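Local coordinates for anthranilate-CoA ligase (Stigmatella aurantiaca, PDB 4WV3), which belongs to the AMP-binding enzymes of the ANL clan, whose members pair a large N-terminal region with a smaller C-terminal domain, at residues R34-F38 with R39-N43; L55-R58 with F59-V63; E72-T75 with S76-I80; L146-N149 with D150-R153; G226-I229 with F230-V234. All coordinates share one frame; numbering follows the deposited sequence.

How the contacts relate
The five contacts are all local and lie in the AMP-binding part of the protein, following one another along the chain. Contact 1 enters helix 38-54, contact 2 leads from it toward strand 62-66, and contact 3 lies on the next helix, 71-83. Contacts 4 and 5 follow much later, on helices 148-152 and 221-234. In space contact 3 is central: its centre is about 11 to 14 Å from each of the other four, and it touches all of them. Contact 2 and contact 4 belong to the parallel five-stranded sheet, whereas contact 1 starts on an edge strand of the nine-stranded mixed sheet. Helix 71-83 thus lies among pieces of both sheets, with contact 5 on the side nearer the bound ligand.

Contact 1: residues R34-F38 with R39-N43; sequences REMTF and RQVSN
Thr37 and Gln40 form a capping box at the start of helix 38-54, the side chain of each accepting from the backbone N-H of the other. Gln40 can be followed outward from the helix. Its CB lies 3.6 Å from Thr37 OG1. With chi1 at -68°, Gln40 CG turns back beside the backbone N and comes to 3.3 Å from Thr37 OG1. The chain then runs extended past Thr37, and Gln40 OE1 ends 2.9 Å from Thr37 N, in a fairly straight bond whose donor is tilted from the amide plane. A water donates to this OE1 and also to Glu35 O. In return, Gln40 N reaches Thr37 OG1 at 3.2 Å. Alongside the box, Thr37 O accepts from Val41 N, and Val41 CG2 packs on Met36 CB at 3.7 Å, joining the helix to edge strand 35-37. Two uncharged side-chain oxygens thus satisfy the backbone N-H groups of Thr37 and Gln40, and the passage from strand into helix is fastened without a charged cap.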
loop_
_atom_site.group_PDB
_atom_site.type_symbol
_atom_site.label_atom_id
_atom_site.label_comp_id
_atom_site.label_asym_id
_atom_site.label_seq_id
_atom_site.Cartn_x
_atom_site.Cartn_y
_atom_site.Cartn_z
ATOM N N ARG A 34 -19.265 13.641 -3.762
ATOM C CA ARG A 34 -19.134 14.033 -5.159
ATOM C C ARG A 34 -19.010 12.845 -6.111
ATOM O O ARG A 34 -18.413 11.823 -5.774
ATOM C CB ARG A 34 -17.916 14.949 -5.303
ATOM C CG ARG A 34 -17.758 15.623 -6.651
ATOM C CD ARG A 34 -16.616 16.622 -6.598
ATOM N NE ARG A 34 -16.401 17.294 -7.874
ATOM C CZ ARG A 34 -15.517 18.269 -8.061
ATOM N NH1 ARG A 34 -14.766 18.688 -7.050
ATOM N NH2 ARG A 34 -15.384 18.826 -9.256
ATOM N N GLU A 35 -19.586 12.991 -7.299
ATOM C CA GLU A 35 -19.418 12.016 -8.368
ATOM C C GLU A 35 -18.978 12.733 -9.636
ATOM O O GLU A 35 -19.568 13.741 -10.022
ATOM C CB GLU A 35 -20.719 11.255 -8.622
ATOM C CG GLU A 35 -21.135 10.328 -7.494
ATOM C CD GLU A 35 -22.408 9.565 -7.809
ATOM O OE1 GLU A 35 -22.865 9.620 -8.972
ATOM O OE2 GLU A 35 -22.952 8.914 -6.894
ATOM N N MET A 36 -17.940 12.216 -10.281
ATOM C CA MET A 36 -17.409 12.853 -11.480
ATOM C C MET A 36 -17.320 11.887 -12.656
ATOM O O MET A 36 -17.069 10.695 -12.480
ATOM C CB MET A 36 -16.031 13.459 -11.203
ATOM C CG MET A 36 -16.002 14.443 -10.047
ATOM S SD MET A 36 -14.424 15.306 -9.915
ATOM C CE MET A 36 -14.460 16.301 -11.402
ATOM N N THR A 37 -17.532 12.416 -13.856
ATOM C CA THR A 37 -17.327 11.650 -15.075
ATOM C C THR A 37 -15.882 11.824 -15.523
ATOM O O THR A 37 -15.165 12.672 -14.994
ATOM C CB THR A 37 -18.264 12.118 -16.201
ATOM O OG1 THR A 37 -17.911 13.449 -16.599
ATOM C CG2 THR A 37 -19.711 12.097 -15.734
ATOM N N PHE A 38 -15.454 11.022 -16.493
ATOM C CA PHE A 38 -14.094 11.120 -17.012
ATOM C C PHE A 38 -13.818 12.494 -17.621
ATOM O O PHE A 38 -12.706 13.013 -17.524
ATOM C CB PHE A 38 -13.824 10.021 -18.042
ATOM C CG PHE A 38 -13.615 8.661 -17.439
ATOM C CD1 PHE A 38 -12.367 8.279 -16.975
ATOM C CD2 PHE A 38 -14.664 7.761 -17.343
ATOM C CE1 PHE A 38 -12.169 7.026 -16.422
ATOM C CE2 PHE A 38 -14.473 6.506 -16.790
ATOM C CZ PHE A 38 -13.224 6.139 -16.330
ATOM N N ARG A 39 -14.838 13.080 -18.243
ATOM C CA ARG A 39 -14.710 14.408 -18.833
ATOM C C ARG A 39 -14.537 15.469 -17.752
ATOM O O ARG A 39 -13.706 16.368 -17.879
ATOM C CB ARG A 39 -15.930 14.732 -19.703
ATOM C CG ARG A 39 -15.911 16.128 -20.307
ATOM C CD ARG A 39 -14.659 16.351 -21.138
ATOM N NE ARG A 39 -14.606 15.469 -22.300
ATOM C CZ ARG A 39 -13.528 15.296 -23.057
ATOM N NH1 ARG A 39 -12.404 15.940 -22.768
ATOM N NH2 ARG A 39 -13.567 14.474 -24.097
ATOM N N GLN A 40 -15.327 15.355 -16.688
ATOM C CA GLN A 40 -15.273 16.302 -15.580
ATOM C C GLN A 40 -13.939 16.235 -14.845
ATOM O O GLN A 40 -13.393 17.262 -14.441
ATOM C CB GLN A 40 -16.428 16.056 -14.609
ATOM C CG GLN A 40 -17.791 16.395 -15.190
ATOM C CD GLN A 40 -18.935 15.944 -14.307
ATOM O OE1 GLN A 40 -18.807 14.988 -13.543
ATOM N NE2 GLN A 40 -20.063 16.635 -14.407
ATOM N N VAL A 41 -13.422 15.023 -14.672
ATOM C CA VAL A 41 -12.118 14.829 -14.051
ATOM C C VAL A 41 -11.028 15.449 -14.919
ATOM O O VAL A 41 -10.129 16.123 -14.416
ATOM C CB VAL A 41 -11.810 13.335 -13.830
ATOM C CG1 VAL A 41 -10.376 13.148 -13.362
ATOM C CG2 VAL A 41 -12.781 12.737 -12.827
ATOM N N SER A 42 -11.122 15.225 -16.227
ATOM C CA SER A 42 -10.145 15.761 -17.165
ATOM C C SER A 42 -10.183 17.285 -17.200
ATOM O O SER A 42 -9.141 17.937 -17.250
ATOM C CB SER A 42 -10.377 15.198 -18.567
ATOM O OG SER A 42 -9.451 15.744 -19.489
ATOM N N ASN A 43 -11.389 17.846 -17.173
ATOM C CA ASN A 43 -11.555 19.295 -17.178
ATOM C C ASN A 43 -10.964 19.946 -15.934
ATOM O O ASN A 43 -10.252 20.946 -16.024
ATOM C CB ASN A 43 -13.032 19.670 -17.304
ATOM C CG ASN A 43 -13.607 19.332 -18.665
ATOM O OD1 ASN A 43 -12.880 19.246 -19.655
ATOM N ND2 ASN A 43 -14.919 19.141 -18.721
HETATM O O HOH W 1 -21.381 13.727 -12.585
#

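Contact 2: residues L55-R58 with F59-V63; sequences LGVR and FGECV
Arg58 and Glu61 are the end residues of a type II beta turn, which carries the chain from helix 38-54 into strand 62-66 of the parallel sheet. The helix has already been closed by a Schellman motif, with Gly56 at positive phi. The turn is gripped twice. Glu61 N donates to Arg58 O at 3.2 Å, the usual bond of such a turn, while Glu61 OE1 accepts from Arg58 N at 2.8 Å. To make this second bond the glutamate chain folds back with chi1 at -70° and then extends to the backbone of Arg58, whose N-H meets OE1 from above the carboxylate plane. The outer side is much looser. Arg58 stretches away in an extended chain, its NE still 5.2 Å from Glu61 OE2, so opposite charges are near without contact. Gly60 lies at the exposed bend with positive phi, and Phe59 turns away from Arg58 to touch Ser164 and Asp168. The inner side is buried and apolar, and Val57 touches Val110 of the neighbouring strand 110-114. There the side chains of Val57 and Val63 cross at about a right angle, Val57 CG1 lying 3.9 Å from Val63 CG2.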
loop_
_atom_site.group_PDB
_atom_site.type_symbol
_atom_site.label_atom_id
_atom_site.label_comp_id
_atom_site.label_asym_id
_atom_site.label_seq_id
_atom_site.Cartn_x
_atom_site.Cartn_y
_atom_site.Cartn_z
ATOM N N LEU A 55 1.098 29.655 -10.596
ATOM C CA LEU A 55 1.917 29.655 -9.391
ATOM C C LEU A 55 3.388 29.427 -9.737
ATOM O O LEU A 55 4.241 29.360 -8.852
ATOM C CB LEU A 55 1.427 28.594 -8.404
ATOM C CG LEU A 55 -0.009 28.759 -7.896
ATOM C CD1 LEU A 55 -0.337 27.711 -6.843
ATOM C CD2 LEU A 55 -0.230 30.161 -7.348
ATOM N N GLY A 56 3.674 29.301 -11.028
ATOM C CA GLY A 56 5.041 29.186 -11.503
ATOM C C GLY A 56 5.606 27.777 -11.498
ATOM O O GLY A 56 6.815 27.590 -11.640
ATOM N N VAL A 57 4.736 26.785 -11.335
ATOM C CA VAL A 57 5.167 25.391 -11.321
ATOM C C VAL A 57 5.676 24.970 -12.696
ATOM O O VAL A 57 5.042 25.250 -13.714
ATOM C CB VAL A 57 4.030 24.450 -10.875
ATOM C CG1 VAL A 57 4.483 22.998 -10.924
ATOM C CG2 VAL A 57 3.560 24.815 -9.476
ATOM N N ARG A 58 6.828 24.307 -12.722
ATOM C CA ARG A 58 7.433 23.884 -13.978
ATOM C C ARG A 58 7.646 22.377 -14.050
ATOM O O ARG A 58 7.447 21.658 -13.070
ATOM C CB ARG A 58 8.768 24.597 -14.194
ATOM C CG ARG A 58 8.660 26.104 -14.323
ATOM C CD ARG A 58 10.024 26.717 -14.574
ATOM N NE ARG A 58 9.962 28.170 -14.696
ATOM C CZ ARG A 58 11.020 28.945 -14.902
ATOM N NH1 ARG A 58 12.227 28.407 -15.007
ATOM N NH2 ARG A 58 10.872 30.259 -15.002
ATOM N N PHE A 59 8.052 21.917 -15.229
ATOM C CA PHE A 59 8.395 20.521 -15.465
ATOM C C PHE A 59 9.507 20.084 -14.516
ATOM O O PHE A 59 10.538 20.748 -14.406
ATOM C CB PHE A 59 8.854 20.353 -16.916
ATOM C CG PHE A 59 9.035 18.922 -17.344
ATOM C CD1 PHE A 59 8.058 18.282 -18.086
ATOM C CD2 PHE A 59 10.191 18.224 -17.025
ATOM C CE1 PHE A 59 8.221 16.972 -18.491
ATOM C CE2 PHE A 59 10.359 16.913 -17.424
ATOM C CZ PHE A 59 9.373 16.286 -18.159
ATOM N N GLY A 60 9.295 18.965 -13.831
ATOM C CA GLY A 60 10.315 18.398 -12.967
ATOM C C GLY A 60 10.281 18.904 -11.538
ATOM O O GLY A 60 11.117 18.518 -10.720
ATOM N N GLU A 61 9.320 19.768 -11.231
ATOM C CA GLU A 61 9.177 20.298 -9.879
ATOM C C GLU A 61 8.172 19.494 -9.060
ATOM O O GLU A 61 7.176 19.001 -9.590
ATOM C CB GLU A 61 8.772 21.772 -9.911
ATOM C CG GLU A 61 9.865 22.705 -10.402
ATOM C CD GLU A 61 9.428 24.155 -10.410
ATOM O OE1 GLU A 61 8.210 24.411 -10.289
ATOM O OE2 GLU A 61 10.300 25.040 -10.534
ATOM N N CYS A 62 8.442 19.367 -7.766
ATOM C CA CYS A 62 7.579 18.604 -6.873
ATOM C C CYS A 62 6.424 19.442 -6.344
ATOM O O CYS A 62 6.618 20.566 -5.883
ATOM C CB CYS A 62 8.385 18.040 -5.700
ATOM S SG CYS A 62 9.580 16.773 -6.161
ATOM N N VAL A 63 5.218 18.886 -6.417
ATOM C CA VAL A 63 4.039 19.536 -5.862
ATOM C C VAL A 63 3.467 18.690 -4.731
ATOM O O VAL A 63 3.219 17.496 -4.902
ATOM C CB VAL A 63 2.953 19.761 -6.930
ATOM C CG1 VAL A 63 1.761 20.490 -6.327
ATOM C CG2 VAL A 63 3.521 20.543 -8.104
#

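Contact 3: residues E72-T75 with S76-I80; sequences EWVT and SFFGI
Trp73 and Phe77 lie side by side one turn apart on helix 71-83, the crossover helix of a beta-alpha-beta unit between parallel strands 62-66 and 86-89. Among the aromatic contacts, their planes are only 14° apart, but the ring offset is large enough that little of one faces the other; the side chains come closest at Trp73 CZ3 and Phe77 CB, 3.7 Å. An aliphatic-aromatic pair runs along another flank: Val74 CG1 meets the Phe78 ring at its edge, in plane, 3.9 Å from CD2. This flank packs on Leu228 of helix 221-234. Among polar groups, Glu72 forms a salt bridge through OE2 with Arg34, and Thr75 OG1 hydrogen-bonds with Ala71 O and Glu44 OE2. Backbone bonds complete the helix, Phe78 N reaching Val74 O at 3.0 Å. With chi1 at -65° the Ser76 hydroxyl swings back beside its own N, and Glu72 O accepts both groups, from Ser76 N above the carbonyl plane and from Ser76 OG, nearly in line with the C=O, at 2.7 Å.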
loop_
_atom_site.group_PDB
_atom_site.type_symbol
_atom_site.label_atom_id
_atom_site.label_comp_id
_atom_site.label_asym_id
_atom_site.label_seq_id
_atom_site.Cartn_x
_atom_site.Cartn_y
_atom_site.Cartn_z
ATOM N N GLU A 72 -10.837 15.766 -5.231
ATOM C CA GLU A 72 -9.809 16.799 -5.299
ATOM C C GLU A 72 -8.404 16.206 -5.296
ATOM O O GLU A 72 -7.476 16.801 -5.839
ATOM C CB GLU A 72 -9.959 17.799 -4.147
ATOM C CG GLU A 72 -11.164 18.718 -4.263
ATOM C CD GLU A 72 -12.462 18.042 -3.869
ATOM O OE1 GLU A 72 -12.406 16.952 -3.262
ATOM O OE2 GLU A 72 -13.538 18.601 -4.168
ATOM N N TRP A 73 -8.252 15.039 -4.679
ATOM C CA TRP A 73 -6.971 14.344 -4.678
ATOM C C TRP A 73 -6.622 13.912 -6.097
ATOM O O TRP A 73 -5.511 14.143 -6.575
ATOM C CB TRP A 73 -7.024 13.117 -3.762
ATOM C CG TRP A 73 -5.673 12.618 -3.327
ATOM C CD1 TRP A 73 -5.089 12.805 -2.108
ATOM C CD2 TRP A 73 -4.739 11.853 -4.104
ATOM N NE1 TRP A 73 -3.855 12.205 -2.076
ATOM C CE2 TRP A 73 -3.615 11.615 -3.288
ATOM C CE3 TRP A 73 -4.746 11.346 -5.407
ATOM C CZ2 TRP A 73 -2.509 10.894 -3.734
ATOM C CZ3 TRP A 73 -3.647 10.631 -5.847
ATOM C CH2 TRP A 73 -2.545 10.412 -5.013
ATOM N N VAL A 74 -7.585 13.287 -6.767
ATOM C CA VAL A 74 -7.370 12.749 -8.105
ATOM C C VAL A 74 -7.109 13.840 -9.141
ATOM O O VAL A 74 -6.159 13.750 -9.919
ATOM C CB VAL A 74 -8.563 11.890 -8.565
ATOM C CG1 VAL A 74 -8.347 11.415 -9.988
ATOM C CG2 VAL A 74 -8.757 10.709 -7.630
ATOM N N THR A 75 -7.954 14.867 -9.150
ATOM C CA THR A 75 -7.815 15.953 -10.113
ATOM C C THR A 75 -6.508 16.720 -9.915
ATOM O O THR A 75 -5.904 17.189 -10.880
ATOM C CB THR A 75 -9.009 16.928 -10.056
ATOM O OG1 THR A 75 -9.174 17.412 -8.717
ATOM C CG2 THR A 75 -10.285 16.229 -10.499
ATOM N N SER A 76 -6.074 16.839 -8.664
ATOM C CA SER A 76 -4.795 17.472 -8.367
ATOM C C SER A 76 -3.657 16.613 -8.903
ATOM O O SER A 76 -2.722 17.123 -9.517
ATOM C CB SER A 76 -4.625 17.688 -6.863
ATOM O OG SER A 76 -5.582 18.607 -6.367
ATOM N N PHE A 77 -3.753 15.308 -8.672
ATOM C CA PHE A 77 -2.725 14.365 -9.104
ATOM C C PHE A 77 -2.499 14.413 -10.612
ATOM O O PHE A 77 -1.369 14.575 -11.072
ATOM C CB PHE A 77 -3.089 12.941 -8.673
ATOM C CG PHE A 77 -2.062 11.912 -9.055
ATOM C CD1 PHE A 77 -0.956 11.687 -8.251
ATOM C CD2 PHE A 77 -2.204 11.168 -10.215
ATOM C CE1 PHE A 77 -0.009 10.741 -8.597
ATOM C CE2 PHE A 77 -1.260 10.221 -10.568
ATOM C CZ PHE A 77 -0.160 10.006 -9.758
ATOM N N PHE A 78 -3.574 14.274 -11.379
ATOM C CA PHE A 78 -3.463 14.282 -12.833
ATOM C C PHE A 78 -3.193 15.676 -13.386
ATOM O O PHE A 78 -2.681 15.822 -14.494
ATOM C CB PHE A 78 -4.701 13.659 -13.480
ATOM C CG PHE A 78 -4.692 12.158 -13.465
ATOM C CD1 PHE A 78 -3.907 11.451 -14.360
ATOM C CD2 PHE A 78 -5.461 11.453 -12.555
ATOM C CE1 PHE A 78 -3.889 10.070 -14.350
ATOM C CE2 PHE A 78 -5.449 10.070 -12.540
ATOM C CZ PHE A 78 -4.662 9.378 -13.440
ATOM N N GLY A 79 -3.532 16.700 -12.610
ATOM C CA GLY A 79 -3.202 18.063 -12.977
ATOM C C GLY A 79 -1.704 18.289 -12.897
ATOM O O GLY A 79 -1.117 18.955 -13.750
ATOM N N ILE A 80 -1.088 17.723 -11.863
ATOM C CA ILE A 80 0.353 17.825 -11.660
ATOM C C ILE A 80 1.120 17.007 -12.696
ATOM O O ILE A 80 2.081 17.491 -13.297
ATOM C CB ILE A 80 0.748 17.335 -10.253
ATOM C CG1 ILE A 80 0.131 18.232 -9.179
ATOM C CG2 ILE A 80 2.259 17.301 -10.101
ATOM C CD1 ILE A 80 0.083 17.587 -7.811
#

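Contact 4: residues L146-N149 with D150-R153; sequences LSFN and DWIR
Phe148 and Ile152 meet at the apolar centre of the short helix 148-152, which follows edge strand 146-147 of the parallel sheet. Ile152 reaches the ring with both branches: CG2 stands over one face toward the rim, while CD1 touches Phe148 CE2 at 3.7 Å. Phe148 CD1 also comes to the edge of the Trp151 indole, near the plane. Farther along the indole, Trp151 CD1 packs against Leu146 CD1 at 3.8 Å, the two side chains crossing at about a right angle. Helices 38-54 and 71-83 cover this apolar side. Of the backbone bonds, Trp151 N to Ser147 O and Arg153 N to Asn149 O are weak, while Ile152 N to Phe148 O is better formed. At the exposed edge, Arg153 NH1 forms a salt bridge with Asp150 OD1 at 2.6 Å, approaching its anti lone pair with the oxygen in the guanidinium plane. This charge pair probably helps hold the segment on its exposed side, in contrast to the apolar packing within.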
loop_
_atom_site.group_PDB
_atom_site.type_symbol
_atom_site.label_atom_id
_atom_site.label_comp_id
_atom_site.label_asym_id
_atom_site.label_seq_id
_atom_site.Cartn_x
_atom_site.Cartn_y
_atom_site.Cartn_z
ATOM N N LEU A 146 -5.166 30.325 -0.703
ATOM C CA LEU A 146 -5.943 30.056 -1.901
ATOM C C LEU A 146 -6.851 28.861 -1.650
ATOM O O LEU A 146 -6.382 27.782 -1.290
ATOM C CB LEU A 146 -5.022 29.761 -3.084
ATOM C CG LEU A 146 -4.102 30.885 -3.562
ATOM C CD1 LEU A 146 -3.238 30.402 -4.715
ATOM C CD2 LEU A 146 -4.915 32.103 -3.971
ATOM N N SER A 147 -8.152 29.061 -1.828
ATOM C CA SER A 147 -9.104 27.964 -1.720
ATOM C C SER A 147 -9.160 27.233 -3.055
ATOM O O SER A 147 -9.074 27.860 -4.109
ATOM C CB SER A 147 -10.488 28.484 -1.334
ATOM O OG SER A 147 -11.373 27.412 -1.065
ATOM N N PHE A 148 -9.304 25.913 -3.000
ATOM C CA PHE A 148 -9.222 25.065 -4.190
ATOM C C PHE A 148 -10.170 25.479 -5.317
ATOM O O PHE A 148 -9.737 25.680 -6.452
ATOM C CB PHE A 148 -9.454 23.598 -3.817
ATOM C CG PHE A 148 -9.221 22.640 -4.951
ATOM C CD1 PHE A 148 -7.941 22.211 -5.258
ATOM C CD2 PHE A 148 -10.282 22.165 -5.705
ATOM C CE1 PHE A 148 -7.721 21.328 -6.300
ATOM C CE2 PHE A 148 -10.069 21.284 -6.747
ATOM C CZ PHE A 148 -8.787 20.865 -7.045
ATOM N N ASN A 149 -11.455 25.606 -5.002
ATOM C CA ASN A 149 -12.460 25.960 -6.004
ATOM C C ASN A 149 -12.236 27.330 -6.641
ATOM O O ASN A 149 -12.377 27.487 -7.854
ATOM C CB ASN A 149 -13.870 25.874 -5.417
ATOM C CG ASN A 149 -14.347 24.443 -5.256
ATOM O OD1 ASN A 149 -13.874 23.539 -5.943
ATOM N ND2 ASN A 149 -15.294 24.233 -4.350
ATOM N N ASP A 150 -11.889 28.317 -5.820
ATOM C CA ASP A 150 -11.627 29.666 -6.311
ATOM C C ASP A 150 -10.340 29.701 -7.128
ATOM O O ASP A 150 -10.155 30.563 -7.988
ATOM C CB ASP A 150 -11.529 30.651 -5.145
ATOM C CG ASP A 150 -12.784 30.674 -4.293
ATOM O OD1 ASP A 150 -13.883 30.453 -4.845
ATOM O OD2 ASP A 150 -12.669 30.911 -3.072
ATOM N N TRP A 151 -9.459 28.749 -6.848
ATOM C CA TRP A 151 -8.147 28.680 -7.478
ATOM C C TRP A 151 -8.223 28.127 -8.900
ATOM O O TRP A 151 -7.462 28.541 -9.776
ATOM C CB TRP A 151 -7.218 27.826 -6.612
ATOM C CG TRP A 151 -5.840 27.631 -7.149
ATOM C CD1 TRP A 151 -4.956 28.600 -7.524
ATOM C CD2 TRP A 151 -5.168 26.380 -7.332
ATOM N NE1 TRP A 151 -3.781 28.027 -7.949
ATOM C CE2 TRP A 151 -3.885 26.665 -7.837
ATOM C CE3 TRP A 151 -5.530 25.045 -7.126
ATOM C CZ2 TRP A 151 -2.963 25.666 -8.142
ATOM C CZ3 TRP A 151 -4.614 24.055 -7.425
ATOM C CH2 TRP A 151 -3.347 24.370 -7.929
ATOM N N ILE A 152 -9.148 27.200 -9.127
ATOM C CA ILE A 152 -9.280 26.555 -10.430
ATOM C C ILE A 152 -10.394 27.167 -11.275
ATOM O O ILE A 152 -10.525 26.858 -12.459
ATOM C CB ILE A 152 -9.558 25.046 -10.286
ATOM C CG1 ILE A 152 -10.929 24.816 -9.646
ATOM C CG2 ILE A 152 -8.460 24.373 -9.476
ATOM C CD1 ILE A 152 -11.336 23.360 -9.573
ATOM N N ARG A 153 -11.194 28.034 -10.660
ATOM C CA ARG A 153 -12.354 28.621 -11.331
ATOM C C ARG A 153 -12.048 29.424 -12.607
ATOM O O ARG A 153 -12.652 29.166 -13.649
ATOM C CB ARG A 153 -13.202 29.445 -10.351
ATOM C CG ARG A 153 -14.374 30.156 -11.002
ATOM C CD ARG A 153 -15.335 30.721 -9.968
ATOM N NE ARG A 153 -15.954 29.669 -9.166
ATOM C CZ ARG A 153 -15.680 29.445 -7.885
ATOM N NH1 ARG A 153 -14.801 30.209 -7.251
ATOM N NH2 ARG A 153 -16.292 28.464 -7.236
#

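Contact 5: residues G226-I229 with F230-V234; sequences GNLI and FPWYV
Leu228 and Trp232 meet in a CH-pi interaction on helix 221-234, Leu228 CD2 standing over the six-membered ring of Trp232, 3.5 Å from its centroid and 13° off the normal. The backbone supports the pair, Trp232 N donating to Leu228 O at 3.1 Å. A second ring is covered by the main chain: Gly226 N lies above one face of Phe230, toward the rim and 3.6 Å from CD2. Pro231 packs as a knob into the hole formed by Gly226, Asn227, Leu228 and Ile229, its CD 3.4 Å from Leu228 O. The backbone around these groups departs from a regular helix: the turn at 226-229 is widened to pi type and the helix kinks at Pro231, while the bond from Tyr233 N to Ile229 O is weak. Beyond that, Phe38 meets the ring of Trp232. Phe230 meets His324 edge-to-face, and its side chain is about 7 Å from the bound 5'-O-[(S)-[(2-aminobenzoyl)oxy](hydroxy)phosphoryl]adenosine. Because a proline nitrogen carries no hydrogen, Pro231 N cannot donate and the bonding pattern is interrupted there; the Trp232 N bond resumes it, and side-chain packing probably supplements the missing link.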
loop_
_atom_site.group_PDB
_atom_site.type_symbol
_atom_site.label_atom_id
_atom_site.label_comp_id
_atom_site.label_asym_id
_atom_site.label_seq_id
_atom_site.Cartn_x
_atom_site.Cartn_y
_atom_site.Cartn_z
ATOM N N GLY A 226 -4.303 0.205 -7.610
ATOM C CA GLY A 226 -5.506 -0.605 -7.542
ATOM C C GLY A 226 -6.827 0.141 -7.580
ATOM O O GLY A 226 -7.819 -0.384 -8.081
ATOM N N ASN A 227 -6.848 1.364 -7.057
ATOM C CA ASN A 227 -8.098 2.109 -6.931
ATOM C C ASN A 227 -8.138 3.392 -7.759
ATOM O O ASN A 227 -8.945 4.282 -7.494
ATOM C CB ASN A 227 -8.373 2.429 -5.459
ATOM C CG ASN A 227 -9.849 2.663 -5.172
ATOM O OD1 ASN A 227 -10.719 2.246 -5.937
ATOM N ND2 ASN A 227 -10.136 3.330 -4.059
ATOM N N LEU A 228 -7.279 3.480 -8.769
ATOM C CA LEU A 228 -7.246 4.660 -9.625
ATOM C C LEU A 228 -6.563 4.391 -10.962
ATOM O O LEU A 228 -7.207 4.391 -12.012
ATOM C CB LEU A 228 -6.553 5.822 -8.908
ATOM C CG LEU A 228 -7.155 7.211 -9.128
ATOM C CD1 LEU A 228 -6.228 8.289 -8.589
ATOM C CD2 LEU A 228 -7.453 7.442 -10.601
ATOM N N ILE A 229 -5.255 4.166 -10.916
ATOM C CA ILE A 229 -4.464 3.964 -12.123
ATOM C C ILE A 229 -4.896 2.720 -12.895
ATOM O O ILE A 229 -5.090 2.771 -14.110
ATOM C CB ILE A 229 -2.962 3.864 -11.797
ATOM C CG1 ILE A 229 -2.508 5.091 -11.006
ATOM C CG2 ILE A 229 -2.146 3.711 -13.072
ATOM C CD1 ILE A 229 -2.761 6.404 -11.718
ATOM N N PHE A 230 -5.053 1.611 -12.183
ATOM C CA PHE A 230 -5.420 0.345 -12.817
ATOM C C PHE A 230 -6.844 0.332 -13.405
ATOM O O PHE A 230 -7.021 -0.057 -14.559
ATOM C CB PHE A 230 -5.206 -0.854 -11.875
ATOM C CG PHE A 230 -3.785 -1.017 -11.386
ATOM C CD1 PHE A 230 -2.754 -0.239 -11.892
ATOM C CD2 PHE A 230 -3.483 -1.961 -10.418
ATOM C CE1 PHE A 230 -1.457 -0.395 -11.439
ATOM C CE2 PHE A 230 -2.187 -2.124 -9.963
ATOM C CZ PHE A 230 -1.173 -1.339 -10.475
ATOM N N PRO A 231 -7.864 0.748 -12.624
ATOM C CA PRO A 231 -9.212 0.703 -13.206
ATOM C C PRO A 231 -9.421 1.704 -14.342
ATOM O O PRO A 231 -10.108 1.382 -15.309
ATOM C CB PRO A 231 -10.119 1.056 -12.021
ATOM C CG PRO A 231 -9.248 1.823 -11.092
ATOM C CD PRO A 231 -7.901 1.183 -11.214
ATOM N N TRP A 232 -8.841 2.895 -14.228
ATOM C CA TRP A 232 -9.002 3.912 -15.264
ATOM C C TRP A 232 -8.241 3.549 -16.536
ATOM O O TRP A 232 -8.544 4.052 -17.618
ATOM C CB TRP A 232 -8.571 5.290 -14.753
ATOM C CG TRP A 232 -9.583 5.930 -13.849
ATOM C CD1 TRP A 232 -10.658 5.326 -13.265
ATOM C CD2 TRP A 232 -9.624 7.303 -13.439
ATOM N NE1 TRP A 232 -11.360 6.234 -12.511
ATOM C CE2 TRP A 232 -10.747 7.455 -12.602
ATOM C CE3 TRP A 232 -8.818 8.417 -13.696
ATOM C CZ2 TRP A 232 -11.085 8.675 -12.020
ATOM C CZ3 TRP A 232 -9.156 9.627 -13.117
ATOM C CH2 TRP A 232 -10.281 9.746 -12.290
ATOM N N TYR A 233 -7.256 2.670 -16.396
ATOM C CA TYR A 233 -6.479 2.196 -17.535
ATOM C C TYR A 233 -7.346 1.363 -18.478
ATOM O O TYR A 233 -7.083 1.295 -19.679
ATOM C CB TYR A 233 -5.276 1.384 -17.051
ATOM C CG TYR A 233 -4.412 0.819 -18.156
ATOM C CD1 TYR A 233 -3.565 1.638 -18.890
ATOM C CD2 TYR A 233 -4.433 -0.538 -18.454
ATOM C CE1 TYR A 233 -2.769 1.122 -19.897
ATOM C CE2 TYR A 233 -3.643 -1.061 -19.458
ATOM C CZ TYR A 233 -2.813 -0.228 -20.177
ATOM O OH TYR A 233 -2.025 -0.749 -21.177
ATOM N N VAL A 234 -8.385 0.739 -17.929
ATOM C CA VAL A 234 -9.287 -0.089 -18.723
ATOM C C VAL A 234 -10.688 0.511 -18.833
ATOM O O VAL A 234 -11.570 -0.068 -19.467
ATOM C CB VAL A 234 -9.397 -1.520 -18.158
ATOM C CG1 VAL A 234 -8.035 -2.190 -18.151
ATOM C CG2 VAL A 234 -9.994 -1.499 -16.762
#